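Local coordinates for protein MupZ (Pseudomonas fluorescens, PDB 6FXD) that probably acts as an epoxide hydrolase in mupirocin biosynthesis, helping to form the antibiotic's oxygen heterocycle, at residues Leu37-Ile48 with Tyr60-Gln68. Sequence-based numbering, arbitrary orientation.
Sequences LEAFKAYCAVFI and YGFSFNGTQ
Lys-41 NZ is gripped from several sides: it donates to a water 2.9 Å away that donates to Gly-66 O, lies over the Phe-64 ring face as a cation-pi partner, and forms a salt bridge with Glu-131 of the second subunit. In this alpha+beta fold, helix 37-48 packs on a mostly antiparallel sheet, antiparallel (170°) to strand 60-65, outermost in its own chain, where a second-subunit strand pairs antiparallel and continues the sheet. Lysine suits this margin: its extended chain lays Lys-41 CE over the centre of the Phe-64 ring, 3.7 Å from the centroid, while its charged end reaches the interface. Phe-40 CD1 meets that ring rim to rim, planes at 89°, neither over the other's face; Phe-40's edge-to-face partner is Phe-30. Facing the sheet, small Cys-44 lets Phe-62 come close: Cys-44 SG stands over the ring face, 3.5 Å from the centroid, a sulfur-aromatic contact, while Ile-48 CD1 reaches the edge in plane, 4.0 Å from Phe-62 CD2. An alanine in place of Phe-62 would probably open a gap beside Cys-44, costing SG its aromatic face and Ile-48 CD1 its neighbour. A chi1 of -170° turns the Tyr-60 ring across Phe-47, bringing Tyr-60 OH 3.6 Å from Phe-47 CB.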
loop_
_atom_site.group_PDB
_atom_site.type_symbol
_atom_site.label_atom_id
_atom_site.label_comp_id
_atom_site.label_asym_id
_atom_site.label_seq_id
_atom_site.Cartn_x
_atom_site.Cartn_y
_atom_site.Cartn_z
ATOM N N LEU A 37 24.932 -34.772 4.626
ATOM C CA LEU A 37 24.734 -33.483 5.284
ATOM C C LEU A 37 26.011 -32.646 5.296
ATOM O O LEU A 37 25.974 -31.442 5.032
ATOM C CB LEU A 37 24.195 -33.686 6.706
ATOM C CG LEU A 37 23.891 -32.409 7.517
ATOM C CD1 LEU A 37 22.820 -31.585 6.819
ATOM C CD2 LEU A 37 23.493 -32.694 8.969
ATOM N N GLU A 38 27.159 -33.267 5.593
ATOM C CA GLU A 38 28.396 -32.481 5.665
ATOM C C GLU A 38 28.846 -32.015 4.283
ATOM O O GLU A 38 29.363 -30.896 4.129
ATOM C CB GLU A 38 29.506 -33.266 6.373
ATOM C CG GLU A 38 29.224 -33.534 7.847
ATOM C CD GLU A 38 28.774 -32.288 8.596
ATOM O OE1 GLU A 38 29.399 -31.216 8.416
ATOM O OE2 GLU A 38 27.788 -32.382 9.365
ATOM N N ALA A 39 28.648 -32.854 3.266
ATOM C CA ALA A 39 28.928 -32.429 1.900
ATOM C C ALA A 39 28.004 -31.287 1.479
ATOM O O ALA A 39 28.438 -30.343 0.809
ATOM C CB ALA A 39 28.808 -33.613 0.935
ATOM N N PHE A 40 26.714 -31.377 1.823
ATOM C CA PHE A 40 25.800 -30.281 1.531
ATOM C C PHE A 40 26.282 -28.978 2.158
ATOM O O PHE A 40 26.327 -27.939 1.495
ATOM C CB PHE A 40 24.400 -30.646 2.036
ATOM C CG PHE A 40 23.324 -29.634 1.683
ATOM C CD1 PHE A 40 23.143 -28.491 2.445
ATOM C CD2 PHE A 40 22.503 -29.839 0.581
ATOM C CE1 PHE A 40 22.168 -27.554 2.114
ATOM C CE2 PHE A 40 21.505 -28.902 0.246
ATOM C CZ PHE A 40 21.341 -27.768 1.000
ATOM N N LYS A 41 26.661 -29.024 3.439
ATOM C CA LYS A 41 27.147 -27.819 4.107
ATOM C C LYS A 41 28.415 -27.267 3.451
ATOM O O LYS A 41 28.594 -26.048 3.354
ATOM C CB LYS A 41 27.345 -28.101 5.594
ATOM C CG LYS A 41 26.009 -28.353 6.301
ATOM C CD LYS A 41 26.174 -28.483 7.816
ATOM C CE LYS A 41 24.801 -28.673 8.511
ATOM N NZ LYS A 41 24.905 -28.487 9.972
ATOM N N ALA A 42 29.310 -28.145 2.989
ATOM C CA ALA A 42 30.500 -27.676 2.282
ATOM C C ALA A 42 30.119 -26.948 0.994
ATOM O O ALA A 42 30.691 -25.894 0.668
ATOM C CB ALA A 42 31.404 -28.866 1.989
ATOM N N TYR A 43 29.190 -27.521 0.223
ATOM C CA TYR A 43 28.774 -26.878 -1.018
ATOM C C TYR A 43 28.087 -25.545 -0.775
ATOM O O TYR A 43 28.006 -24.722 -1.681
ATOM C CB TYR A 43 27.863 -27.789 -1.825
ATOM C CG TYR A 43 28.601 -28.601 -2.818
ATOM C CD1 TYR A 43 29.040 -28.030 -3.997
ATOM C CD2 TYR A 43 28.884 -29.930 -2.572
ATOM C CE1 TYR A 43 29.739 -28.777 -4.923
ATOM C CE2 TYR A 43 29.584 -30.689 -3.495
ATOM C CZ TYR A 43 30.006 -30.103 -4.665
ATOM O OH TYR A 43 30.695 -30.860 -5.590
ATOM N N CYS A 44 27.498 -25.350 0.405
ATOM C CA CYS A 44 26.862 -24.067 0.680
ATOM C C CYS A 44 27.838 -22.911 0.502
ATOM O O CYS A 44 27.443 -21.836 0.045
ATOM C CB CYS A 44 26.295 -24.049 2.087
ATOM S SG CYS A 44 24.725 -24.989 2.265
ATOM N N ALA A 45 29.132 -23.125 0.826
ATOM C CA ALA A 45 30.131 -22.077 0.630
ATOM C C ALA A 45 30.300 -21.762 -0.847
ATOM O O ALA A 45 30.483 -20.602 -1.228
ATOM C CB ALA A 45 31.471 -22.513 1.223
ATOM N N VAL A 46 30.214 -22.792 -1.693
ATOM C CA VAL A 46 30.313 -22.597 -3.133
ATOM C C VAL A 46 29.115 -21.803 -3.651
ATOM O O VAL A 46 29.269 -20.878 -4.464
ATOM C CB VAL A 46 30.463 -23.964 -3.828
ATOM C CG1 VAL A 46 30.498 -23.820 -5.353
ATOM C CG2 VAL A 46 31.700 -24.704 -3.313
ATOM N N PHE A 47 27.899 -22.145 -3.189
ATOM C CA PHE A 47 26.733 -21.415 -3.661
ATOM C C PHE A 47 26.730 -19.979 -3.166
ATOM O O PHE A 47 26.324 -19.078 -3.900
ATOM C CB PHE A 47 25.465 -22.118 -3.203
ATOM C CG PHE A 47 25.075 -23.267 -4.068
ATOM C CD1 PHE A 47 25.763 -24.465 -3.988
ATOM C CD2 PHE A 47 24.049 -23.140 -4.975
ATOM C CE1 PHE A 47 25.418 -25.529 -4.801
ATOM C CE2 PHE A 47 23.687 -24.203 -5.774
ATOM C CZ PHE A 47 24.384 -25.402 -5.684
ATOM N N ILE A 48 27.188 -19.746 -1.932
ATOM C CA ILE A 48 27.258 -18.382 -1.415
ATOM C C ILE A 48 28.254 -17.552 -2.219
ATOM O O ILE A 48 28.006 -16.390 -2.553
ATOM C CB ILE A 48 27.608 -18.388 0.083
ATOM C CG1 ILE A 48 26.417 -18.901 0.899
ATOM C CG2 ILE A 48 28.009 -17.008 0.525
ATOM C CD1 ILE A 48 26.788 -19.377 2.276
ATOM N N TYR A 60 21.575 -13.921 1.355
ATOM C CA TYR A 60 21.586 -15.313 0.904
ATOM C C TYR A 60 22.219 -16.124 2.033
ATOM O O TYR A 60 23.438 -16.048 2.240
ATOM C CB TYR A 60 22.389 -15.435 -0.384
ATOM C CG TYR A 60 22.308 -16.764 -1.092
ATOM C CD1 TYR A 60 21.210 -17.099 -1.887
ATOM C CD2 TYR A 60 23.360 -17.671 -1.006
ATOM C CE1 TYR A 60 21.173 -18.312 -2.573
ATOM C CE2 TYR A 60 23.318 -18.878 -1.659
ATOM C CZ TYR A 60 22.240 -19.197 -2.449
ATOM O OH TYR A 60 22.247 -20.414 -3.087
ATOM N N GLY A 61 21.420 -16.896 2.755
ATOM C CA GLY A 61 21.923 -17.598 3.924
ATOM C C GLY A 61 21.267 -18.947 4.131
ATOM O O GLY A 61 20.060 -19.107 3.923
ATOM N N PHE A 62 22.066 -19.918 4.579
ATOM C CA PHE A 62 21.623 -21.291 4.799
ATOM C C PHE A 62 21.472 -21.570 6.291
ATOM O O PHE A 62 22.355 -21.228 7.090
ATOM C CB PHE A 62 22.619 -22.299 4.212
ATOM C CG PHE A 62 22.604 -22.365 2.715
ATOM C CD1 PHE A 62 21.663 -23.146 2.030
ATOM C CD2 PHE A 62 23.528 -21.636 1.974
ATOM C CE1 PHE A 62 21.675 -23.211 0.639
ATOM C CE2 PHE A 62 23.525 -21.689 0.592
ATOM C CZ PHE A 62 22.606 -22.467 -0.071
ATOM N N SER A 63 20.372 -22.228 6.659
ATOM C CA SER A 63 20.078 -22.601 8.040
ATOM C C SER A 63 19.635 -24.057 8.085
ATOM O O SER A 63 19.216 -24.624 7.077
ATOM C CB SER A 63 18.936 -21.767 8.631
ATOM O OG SER A 63 19.205 -20.390 8.516
ATOM N N PHE A 64 19.698 -24.652 9.275
ATOM C CA PHE A 64 19.454 -26.085 9.419
ATOM C C PHE A 64 18.655 -26.402 10.670
ATOM O O PHE A 64 18.902 -25.846 11.747
ATOM C CB PHE A 64 20.786 -26.878 9.414
ATOM C CG PHE A 64 21.552 -26.707 8.129
ATOM C CD1 PHE A 64 22.439 -25.638 7.974
ATOM C CD2 PHE A 64 21.357 -27.579 7.073
ATOM C CE1 PHE A 64 23.095 -25.443 6.783
ATOM C CE2 PHE A 64 22.049 -27.400 5.872
ATOM C CZ PHE A 64 22.904 -26.322 5.738
ATOM N N ASN A 65 17.670 -27.280 10.495
ATOM C CA ASN A 65 16.925 -27.916 11.572
ATOM C C ASN A 65 17.292 -29.394 11.451
ATOM O O ASN A 65 16.583 -30.173 10.810
ATOM C CB ASN A 65 15.442 -27.683 11.354
ATOM C CG ASN A 65 14.585 -28.246 12.480
ATOM O OD1 ASN A 65 15.098 -28.715 13.489
ATOM N ND2 ASN A 65 13.266 -28.168 12.319
ATOM N N GLY A 66 18.419 -29.768 12.049
ATOM C CA GLY A 66 18.972 -31.102 11.847
ATOM C C GLY A 66 19.302 -31.341 10.381
ATOM O O GLY A 66 20.117 -30.634 9.775
ATOM N N THR A 67 18.691 -32.363 9.777
ATOM C CA THR A 67 18.903 -32.638 8.358
ATOM C C THR A 67 17.942 -31.872 7.445
ATOM O O THR A 67 17.972 -32.067 6.226
ATOM C CB THR A 67 18.832 -34.143 8.064
ATOM O OG1 THR A 67 17.543 -34.636 8.445
ATOM C CG2 THR A 67 19.877 -34.914 8.856
ATOM N N GLN A 68 17.086 -31.014 8.000
ATOM C CA GLN A 68 16.231 -30.153 7.187
ATOM C C GLN A 68 16.998 -28.867 6.899
ATOM O O GLN A 68 17.252 -28.077 7.808
ATOM C CB GLN A 68 14.950 -29.830 7.942
ATOM C CG GLN A 68 14.131 -31.030 8.355
ATOM C CD GLN A 68 12.945 -30.615 9.205
ATOM O OE1 GLN A 68 12.109 -29.821 8.768
ATOM N NE2 GLN A 68 12.878 -31.123 10.424
HETATM O O HOH W 1 22.448 -29.724 10.976
#